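Local coordinates for protein acetyl-CoA acetyltransferase (PDB 3SS6) that probably catalyses the thiolase reaction, the reversible condensation of two acetyl-CoA molecules into acetoacetyl-CoA and free coenzyme A, at residues A327-K330 with D335-K338; L166-E171 with A236-G241; G293-I298 with K330-D335; L315-N318 with Q324-A327. One frame throughout, in Å; residues are numbered along the deposited sequence. Where two conformers were deposited one is given.

Contact 1: residues A327-K330 with D335-K338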
# COMPACT_ATOMS: atom_id res chain seq x y z
N ALA A 327 -26.16 -23.42 -20.23
CA ALA A 327 -26.03 -23.04 -21.64
C ALA A 327 -25.34 -24.15 -22.42
O ALA A 327 -25.76 -24.50 -23.52
CB ALA A 327 -25.26 -21.72 -21.79
N VAL A 328 -24.28 -24.71 -21.85
CA VAL A 328 -23.58 -25.83 -22.48
C VAL A 328 -24.49 -27.05 -22.60
O VAL A 328 -24.56 -27.68 -23.65
CB VAL A 328 -22.31 -26.22 -21.70
CG1 VAL A 328 -21.67 -27.46 -22.30
CG2 VAL A 328 -21.31 -25.06 -21.72
N GLU A 329 -25.18 -27.37 -21.51
CA GLU A 329 -26.13 -28.49 -21.53
C GLU A 329 -27.18 -28.36 -22.63
O GLU A 329 -27.48 -29.32 -23.34
CB GLU A 329 -26.80 -28.64 -20.16
CG GLU A 329 -27.77 -29.82 -20.10
CD GLU A 329 -28.44 -29.95 -18.75
OE1 GLU A 329 -27.85 -30.60 -17.86
OE2 GLU A 329 -29.55 -29.39 -18.59
N LYS A 330 -27.76 -27.17 -22.75
CA LYS A 330 -28.76 -26.91 -23.78
C LYS A 330 -28.18 -26.95 -25.18
O LYS A 330 -28.77 -27.52 -26.09
CB LYS A 330 -29.45 -25.57 -23.53
CG LYS A 330 -30.28 -25.55 -22.24
CD LYS A 330 -30.78 -24.16 -21.91
CE LYS A 330 -31.53 -24.14 -20.58
NZ LYS A 330 -32.71 -25.04 -20.59
N ASP A 335 -27.16 -35.37 -21.65
CA ASP A 335 -27.91 -36.16 -20.68
C ASP A 335 -27.36 -35.87 -19.29
O ASP A 335 -26.30 -36.37 -18.91
CB ASP A 335 -27.76 -37.65 -20.98
CG ASP A 335 -28.51 -38.53 -19.99
OD1 ASP A 335 -29.03 -38.00 -18.99
OD2 ASP A 335 -28.58 -39.76 -20.22
N ARG A 336 -28.09 -35.07 -18.51
CA ARG A 336 -27.55 -34.62 -17.22
C ARG A 336 -27.19 -35.78 -16.29
O ARG A 336 -26.31 -35.64 -15.44
CB ARG A 336 -28.54 -33.67 -16.54
CG ARG A 336 -27.97 -33.02 -15.28
CD ARG A 336 -29.02 -32.15 -14.58
NE ARG A 336 -29.39 -30.99 -15.39
CZ ARG A 336 -30.29 -30.08 -15.03
NH1 ARG A 336 -30.92 -30.20 -13.87
NH2 ARG A 336 -30.56 -29.06 -15.84
N GLU A 337 -27.85 -36.92 -16.46
CA GLU A 337 -27.58 -38.09 -15.62
C GLU A 337 -26.16 -38.64 -15.79
O GLU A 337 -25.69 -39.42 -14.95
CB GLU A 337 -28.61 -39.19 -15.86
CG GLU A 337 -30.01 -38.82 -15.38
CD GLU A 337 -31.01 -39.96 -15.52
OE1 GLU A 337 -32.11 -39.85 -14.92
OE2 GLU A 337 -30.72 -40.96 -16.21
N LYS A 338 -25.50 -38.23 -16.87
CA LYS A 338 -24.12 -38.63 -17.12
C LYS A 338 -23.11 -37.53 -16.79
O LYS A 338 -21.91 -37.74 -16.94
CB LYS A 338 -23.94 -39.04 -18.58
CG LYS A 338 -24.90 -40.11 -19.01
CD LYS A 338 -24.33 -40.99 -20.11
CE LYS A 338 -24.04 -40.22 -21.36
NZ LYS A 338 -23.85 -41.15 -22.54
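The carboxylate of Glu329 meets the guanidinium of Arg336 at its edge rather than over a face, the two planes lying only 24° apart. The grip is side-on and two-pronged. Arg336 NE donates to Glu329 OE1 at 2.9 Å in a nearly straight bond (174°), while Arg336 NH2 donates to Glu329 OE2, also at 2.9 Å, at a somewhat more bent 159°. Each oxygen offers its syn lone pair, so two roughly parallel bonds run between the groups and hold them nearly coplanar. Glu329 is extended as far as its carboxylate carbon; the chain of Arg336 bends at its third torsion and crosses it at about a right angle. OE1 has a second partner in Tyr325 OH, and Arg336 NH1 forms a salt bridge with Glu179, so the positive charge is shared between two acids. A sulfate ion, probably from the crystallisation liquor, lies about 3 Å from its side chain. At the start of the 3-10 turn, Asp335 OD1 accepts from Glu337 N at 3.0 Å, forming an Asx turn. The whole is a bidentate Glu-Arg salt bridge, tying helix 322-332 to the loop that follows it.

Contact 2: residues L166-E171 with A236-G241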
# COMPACT_ATOMS: atom_id res chain seq x y z
N LEU A 166 -25.33 -15.19 -21.01
CA LEU A 166 -25.78 -16.51 -21.43
C LEU A 166 -27.21 -16.78 -20.96
O LEU A 166 -27.98 -17.43 -21.66
CB LEU A 166 -24.81 -17.59 -20.95
CG LEU A 166 -23.54 -17.73 -21.80
CD1 LEU A 166 -22.58 -18.74 -21.17
CD2 LEU A 166 -23.88 -18.13 -23.24
N VAL A 167 -27.55 -16.28 -19.78
CA VAL A 167 -28.92 -16.39 -19.26
C VAL A 167 -29.89 -15.80 -20.28
O VAL A 167 -30.88 -16.43 -20.66
CB VAL A 167 -29.08 -15.62 -17.93
CG1 VAL A 167 -30.55 -15.44 -17.58
CG2 VAL A 167 -28.34 -16.35 -16.81
N GLU A 168 -29.61 -14.58 -20.70
CA GLU A 168 -30.45 -13.90 -21.68
C GLU A 168 -30.47 -14.60 -23.04
O GLU A 168 -31.51 -14.74 -23.67
CB GLU A 168 -29.99 -12.45 -21.83
CG GLU A 168 -30.12 -11.64 -20.54
CD GLU A 168 -29.18 -10.45 -20.47
OE1 GLU A 168 -28.46 -10.18 -21.46
OE2 GLU A 168 -29.15 -9.78 -19.41
N GLN A 169 -29.30 -15.04 -23.49
CA GLN A 169 -29.19 -15.69 -24.79
C GLN A 169 -29.94 -17.03 -24.85
O GLN A 169 -30.67 -17.30 -25.81
CB GLN A 169 -27.71 -15.89 -25.16
CG GLN A 169 -27.48 -16.45 -26.56
CD GLN A 169 -26.02 -16.37 -26.98
OE1 GLN A 169 -25.31 -15.42 -26.64
NE2 GLN A 169 -25.56 -17.37 -27.72
N TYR A 170 -29.77 -17.84 -23.82
CA TYR A 170 -30.36 -19.18 -23.79
C TYR A 170 -31.70 -19.26 -23.03
O TYR A 170 -32.25 -20.34 -22.86
CB TYR A 170 -29.35 -20.19 -23.23
CG TYR A 170 -28.29 -20.58 -24.24
CD1 TYR A 170 -28.43 -21.72 -25.01
CD2 TYR A 170 -27.14 -19.81 -24.42
CE1 TYR A 170 -27.48 -22.09 -25.94
CE2 TYR A 170 -26.18 -20.17 -25.35
CZ TYR A 170 -26.36 -21.31 -26.10
OH TYR A 170 -25.42 -21.70 -27.04
N GLU A 171 -32.21 -18.10 -22.62
CA GLU A 171 -33.47 -18.01 -21.87
C GLU A 171 -33.52 -18.97 -20.68
O GLU A 171 -34.49 -19.70 -20.49
CB GLU A 171 -34.67 -18.21 -22.80
CG GLU A 171 -34.74 -17.17 -23.91
CD GLU A 171 -35.95 -17.34 -24.81
OE1 GLU A 171 -37.09 -17.28 -24.30
OE2 GLU A 171 -35.76 -17.54 -26.03
N ALA A 236 -26.41 -11.11 -8.17
CA ALA A 236 -25.07 -10.60 -7.87
C ALA A 236 -24.46 -9.72 -8.96
O ALA A 236 -23.51 -8.98 -8.70
CB ALA A 236 -24.14 -11.76 -7.55
N PHE A 237 -24.93 -9.87 -10.19
CA PHE A 237 -24.34 -9.13 -11.29
C PHE A 237 -25.22 -8.17 -12.08
O PHE A 237 -24.72 -7.29 -12.75
CB PHE A 237 -23.63 -10.11 -12.22
CG PHE A 237 -22.68 -11.01 -11.50
CD1 PHE A 237 -21.39 -10.61 -11.23
CD2 PHE A 237 -23.09 -12.25 -11.06
CE1 PHE A 237 -20.54 -11.43 -10.56
CE2 PHE A 237 -22.24 -13.06 -10.39
CZ PHE A 237 -20.96 -12.66 -10.14
N ARG A 238 -26.53 -8.36 -12.02
CA ARG A 238 -27.45 -7.48 -12.71
C ARG A 238 -28.70 -7.27 -11.88
O ARG A 238 -29.19 -8.20 -11.25
CB ARG A 238 -27.82 -8.02 -14.09
CG ARG A 238 -26.90 -7.54 -15.19
CD ARG A 238 -27.16 -8.20 -16.53
NE ARG A 238 -25.97 -8.09 -17.37
CZ ARG A 238 -25.84 -8.64 -18.57
NH1 ARG A 238 -26.83 -9.34 -19.10
NH2 ARG A 238 -24.71 -8.47 -19.25
N LYS A 239 -29.24 -6.05 -11.90
CA LYS A 239 -30.47 -5.79 -11.17
C LYS A 239 -31.51 -6.63 -11.90
O LYS A 239 -31.46 -6.74 -13.12
CB LYS A 239 -30.84 -4.31 -11.23
N ASP A 240 -32.44 -7.24 -11.17
CA ASP A 240 -33.44 -8.08 -11.82
C ASP A 240 -32.80 -9.27 -12.52
O ASP A 240 -33.41 -9.87 -13.41
CB ASP A 240 -34.27 -7.26 -12.82
CG ASP A 240 -35.05 -6.15 -12.15
OD1 ASP A 240 -35.32 -6.24 -10.93
OD2 ASP A 240 -35.41 -5.17 -12.85
N GLY A 241 -31.58 -9.60 -12.12
CA GLY A 241 -30.89 -10.75 -12.67
C GLY A 241 -31.27 -12.04 -11.98
O GLY A 241 -32.23 -12.07 -11.19
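Glu168 brings its carboxylate against the guanidinium edge of Arg238, a salt bridge at the protein surface between helix 159-170 and a loop that carries a type II beta turn, Arg238 to Gly241. The link is formed at one nitrogen: NH1 of Arg238 is the atom nearest to both carboxylate oxygens of Glu168. Its details are doubtful. Glu168 OE2 is modelled 2.4 Å from Arg238 NH1, too short for an ordinary bond, and the N-H...O angle is only 120°. Glu168 was also deposited in two conformers, so the separation measures one of two modelled positions of the side chain, and the pairing is more secure than its length. In this conformer the carboxylate and guanidinium planes are 25° apart, with the acid near the guanidinium plane, a geometry subject to the same doubt. Arg238 spans the gap with its chain extended from CG to NE, and Glu168 is likewise extended beyond CG. The arginine has another hold on the same helix, because its NH2 hydrogen-bonds to Asn165 OD1, and its side chain also touches Glu164. Helix 159-170 thus meets the loop through successive turns of one face. At the root of the arginine the backbone is itself fixed, since Gly241 N donates to Arg238 O at 2.9 Å and closes the turn.

Contact 3: residues G293-I298 with K330-D335. Unlike the reference sequence in segment 330-335: Asp333 (reference Gly).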
# COMPACT_ATOMS: atom_id res chain seq x y z
N GLY A 293 -17.74 -21.86 -24.23
CA GLY A 293 -16.55 -22.52 -24.76
C GLY A 293 -16.59 -24.04 -24.89
O GLY A 293 -16.16 -24.58 -25.91
N PRO A 294 -17.07 -24.74 -23.85
CA PRO A 294 -17.04 -26.20 -23.96
C PRO A 294 -17.81 -26.76 -25.16
O PRO A 294 -17.46 -27.84 -25.62
CB PRO A 294 -17.67 -26.67 -22.64
CG PRO A 294 -17.34 -25.54 -21.67
CD PRO A 294 -17.44 -24.29 -22.49
N ALA A 295 -18.82 -26.06 -25.66
CA ALA A 295 -19.59 -26.61 -26.79
C ALA A 295 -18.73 -26.84 -28.04
O ALA A 295 -18.60 -27.97 -28.51
CB ALA A 295 -20.82 -25.74 -27.09
N PRO A 296 -18.13 -25.76 -28.58
CA PRO A 296 -17.26 -26.00 -29.74
C PRO A 296 -16.02 -26.84 -29.41
O PRO A 296 -15.55 -27.55 -30.30
CB PRO A 296 -16.85 -24.58 -30.17
CG PRO A 296 -17.06 -23.73 -28.97
CD PRO A 296 -18.25 -24.33 -28.26
N ALA A 297 -15.50 -26.76 -28.19
CA ALA A 297 -14.33 -27.56 -27.82
C ALA A 297 -14.68 -29.04 -27.85
O ALA A 297 -13.94 -29.86 -28.39
CB ALA A 297 -13.80 -27.16 -26.45
N ILE A 298 -15.83 -29.38 -27.28
CA ILE A 298 -16.27 -30.78 -27.27
C ILE A 298 -16.58 -31.26 -28.68
O ILE A 298 -16.15 -32.35 -29.08
CB ILE A 298 -17.45 -31.00 -26.31
CG1 ILE A 298 -16.96 -30.86 -24.86
CG2 ILE A 298 -18.11 -32.37 -26.54
CD1 ILE A 298 -18.07 -30.85 -23.82
N LYS A 330 -27.76 -27.17 -22.75
CA LYS A 330 -28.76 -26.91 -23.78
C LYS A 330 -28.18 -26.95 -25.18
O LYS A 330 -28.77 -27.52 -26.09
CB LYS A 330 -29.45 -25.57 -23.53
CG LYS A 330 -30.28 -25.55 -22.24
CD LYS A 330 -30.78 -24.16 -21.91
CE LYS A 330 -31.53 -24.14 -20.58
NZ LYS A 330 -32.71 -25.04 -20.59
N GLU A 331 -27.00 -26.36 -25.35
CA GLU A 331 -26.37 -26.29 -26.67
C GLU A 331 -26.02 -27.69 -27.21
O GLU A 331 -26.25 -27.98 -28.38
CB GLU A 331 -25.12 -25.41 -26.61
CG GLU A 331 -24.35 -25.34 -27.93
CD GLU A 331 -25.15 -24.71 -29.05
OE1 GLU A 331 -25.87 -23.72 -28.81
OE2 GLU A 331 -25.06 -25.22 -30.19
N LEU A 332 -25.48 -28.53 -26.34
CA LEU A 332 -25.07 -29.89 -26.71
C LEU A 332 -26.16 -30.94 -26.50
O LEU A 332 -25.98 -32.10 -26.88
CB LEU A 332 -23.81 -30.29 -25.93
CG LEU A 332 -22.52 -29.52 -26.18
CD1 LEU A 332 -21.41 -30.06 -25.29
CD2 LEU A 332 -22.10 -29.61 -27.64
N ASP A 333 -27.28 -30.53 -25.90
CA ASP A 333 -28.35 -31.45 -25.50
C ASP A 333 -27.80 -32.63 -24.70
O ASP A 333 -28.02 -33.79 -25.05
CB ASP A 333 -29.13 -31.95 -26.73
CG ASP A 333 -30.42 -32.65 -26.35
OD1 ASP A 333 -30.92 -32.45 -25.23
OD2 ASP A 333 -30.95 -33.40 -27.20
N LEU A 334 -27.08 -32.33 -23.63
CA LEU A 334 -26.46 -33.36 -22.80
C LEU A 334 -27.49 -34.12 -21.96
O LEU A 334 -28.53 -33.58 -21.60
CB LEU A 334 -25.43 -32.75 -21.85
CG LEU A 334 -24.25 -32.00 -22.47
CD1 LEU A 334 -23.40 -31.41 -21.38
CD2 LEU A 334 -23.43 -32.93 -23.36
N ASP A 335 -27.16 -35.37 -21.65
CA ASP A 335 -27.91 -36.16 -20.68
C ASP A 335 -27.36 -35.87 -19.29
O ASP A 335 -26.30 -36.37 -18.91
CB ASP A 335 -27.76 -37.65 -20.98
CG ASP A 335 -28.51 -38.53 -19.99
OD1 ASP A 335 -29.03 -38.00 -18.99
OD2 ASP A 335 -28.58 -39.76 -20.22
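Leu332, beside the Schellman motif that ends helix 322-332, packs on Ala295 and Ile298 in the first turns of helix 294-305, a helix-helix contact in the C-terminal half of the thiolase fold. The motif is defined by two bonds: Leu334 N returns to Glu329 O, and Asp333 N makes a weak bond to Lys330 O at 3.4 Å, with Asp333 as the C-prime residue at positive phi. The chain can therefore turn away just beyond the residue that does most of the packing. Leu332 presents both methyl groups. Its CD1 meets Ile298 CD1 at 3.7 Å, the two side chains crossing at a slant, and its CD2 rests on Ala295, 4.1 Å from CB and 4.0 Å from the carbonyl O. The small methyl of Ala295 lets the backbones come close, as the 6.4 Å between the CA atoms of Ala295 and Leu332 attests. Next to it, Glu331 adds only its aliphatic part, with CG 3.7 Å from Ala295 CB. A bend at chi2 (63°) then turns the acid end aside, where Tyr170 OH bonds to OE1 and Arg299 forms a salt bridge with OE2. Ile298 also touches Ser378 of strand 374-381, which places the contact against the mixed sheet, near its 314-317 edge. No hydrogen bond joins the two segments, so cohesion across them rests on dispersion and the exclusion of water, while the one charged side chain that takes part, Glu331, contributes methylene and has its charge met by other partners.

Contact 4: residues L315-N318 with Q324-A327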
# COMPACT_ATOMS: atom_id res chain seq x y z
N LEU A 315 -19.28 -37.36 -18.11
CA LEU A 315 -18.67 -36.08 -18.42
C LEU A 315 -18.51 -35.25 -17.15
O LEU A 315 -19.35 -35.29 -16.25
CB LEU A 315 -19.52 -35.28 -19.44
CG LEU A 315 -19.79 -35.87 -20.83
CD1 LEU A 315 -21.01 -36.78 -20.81
CD2 LEU A 315 -19.99 -34.75 -21.86
N GLU A 316 -17.42 -34.49 -17.11
CA GLU A 316 -17.24 -33.43 -16.14
C GLU A 316 -17.19 -32.14 -16.93
O GLU A 316 -16.30 -31.96 -17.76
CB GLU A 316 -15.91 -33.58 -15.38
CG GLU A 316 -15.92 -34.67 -14.32
CD GLU A 316 -16.63 -34.24 -13.05
OE1 GLU A 316 -16.41 -33.10 -12.60
OE2 GLU A 316 -17.42 -35.04 -12.51
N ILE A 317 -18.17 -31.27 -16.71
CA ILE A 317 -18.22 -29.94 -17.32
C ILE A 317 -18.21 -28.95 -16.18
O ILE A 317 -19.21 -28.83 -15.47
CB ILE A 317 -19.55 -29.72 -18.09
CG1 ILE A 317 -19.81 -30.84 -19.10
CG2 ILE A 317 -19.54 -28.35 -18.78
CD1 ILE A 317 -18.78 -30.93 -20.20
N ASN A 318 -17.11 -28.24 -15.97
CA ASN A 318 -17.06 -27.43 -14.75
C ASN A 318 -18.20 -26.42 -14.67
O ASN A 318 -18.52 -25.74 -15.64
CB ASN A 318 -15.72 -26.73 -14.55
CG ASN A 318 -15.68 -25.98 -13.23
OD1 ASN A 318 -15.99 -26.54 -12.18
ND2 ASN A 318 -15.33 -24.70 -13.29
N GLN A 324 -24.00 -20.91 -16.74
CA GLN A 324 -23.02 -21.21 -17.78
C GLN A 324 -23.07 -22.69 -18.12
O GLN A 324 -23.07 -23.07 -19.29
CB GLN A 324 -21.63 -20.78 -17.31
CG GLN A 324 -20.49 -21.39 -18.10
CD GLN A 324 -19.97 -22.68 -17.49
OE1 GLN A 324 -19.96 -22.86 -16.26
NE2 GLN A 324 -19.53 -23.59 -18.35
N TYR A 325 -23.13 -23.53 -17.09
CA TYR A 325 -23.28 -24.96 -17.31
C TYR A 325 -24.56 -25.24 -18.13
O TYR A 325 -24.55 -26.03 -19.09
CB TYR A 325 -23.32 -25.76 -16.00
CG TYR A 325 -23.82 -27.14 -16.32
CD1 TYR A 325 -22.99 -28.07 -16.93
CD2 TYR A 325 -25.16 -27.48 -16.12
CE1 TYR A 325 -23.46 -29.31 -17.30
CE2 TYR A 325 -25.63 -28.73 -16.49
CZ TYR A 325 -24.78 -29.64 -17.08
OH TYR A 325 -25.23 -30.88 -17.46
N LEU A 326 -25.66 -24.61 -17.74
CA LEU A 326 -26.94 -24.84 -18.40
C LEU A 326 -26.89 -24.48 -19.89
O LEU A 326 -27.50 -25.16 -20.71
CB LEU A 326 -28.06 -24.09 -17.68
CG LEU A 326 -28.50 -24.78 -16.38
CD1 LEU A 326 -29.16 -23.79 -15.43
CD2 LEU A 326 -29.45 -25.93 -16.70
N ALA A 327 -26.16 -23.42 -20.23
CA ALA A 327 -26.03 -23.04 -21.64
C ALA A 327 -25.34 -24.15 -22.42
O ALA A 327 -25.76 -24.50 -23.52
CB ALA A 327 -25.26 -21.72 -21.79
O HOH W 1 -16.76 -24.69 -17.26
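Gln324, the first residue of this helical segment, turns its amide towards the backbone carbonyl of Asn318. Its CG is anti to the main-chain nitrogen (chi1 163°), and a bend at chi2 (-92°) folds the amide back to the strand end. Gln324 OE1 lies 3.3 Å from Asn318 O, but both are acceptors and the pair is no bond. The link is made by a water instead: it donates to Asn318 O at 2.6 Å and accepts a weak bond from Gln324 NE2 at 3.2 Å. OE1 is occupied by Ala320 N, with a weaker bond from Phe321 N, which fixes the orientation of the amide. Tyr325 follows with a purely apolar contact. Its ring edge abuts Ile317, CD1 lying 3.9 Å from CG2, in the one of two deposited isoleucine conformers described here; Ile317 CB lies in the ring plane, 4.0 Å from both CD1 and CE1. The two side chains cross at about a right angle, and the ring's far end bonds through OH to Glu329. Leu326 and Ala327 then carry the helix on, facing helices 174-194 and 159-170. Strand 314-317 and helix 322-332 are thus folded together around the short connection that carries the Asn-Glu-Ala-Phe signature of thiolases, beginning at Asn318, whose side chain touches His350. With all four touching residues buried, the chemistry implies a division of labour: the water gives Asn318 O a donor and relays it weakly to Gln324 NE2, while the tyrosine edge packs carbon on carbon against Ile317.

Overall arrangement
Helix 322-332 serves contacts 1, 3 and 4, whose centres lie 7 to 8 Å apart: Ala327 belongs to contacts 1 and 4, Lys330 and Asp335 to contacts 1 and 3. Contact 4 is nested within the chain loop closed by contact 3, and Ile298 CD1 meets Ile317 CD1 at 3.7 Å. Contact 2 is peripheral, its centre about 17 Å from that of contact 4, yet its helix lies against the same one: Tyr170 CD2 is 3.8 Å from Ala327 CB, and Tyr170 OH 2.7 Å from Glu331 OE1. Contacts 3 and 4 border the probable active site: Pro294 and Gln324 touch Cys380, Asn318 touches His350, probable counterparts of catalytic residues in related thiolases.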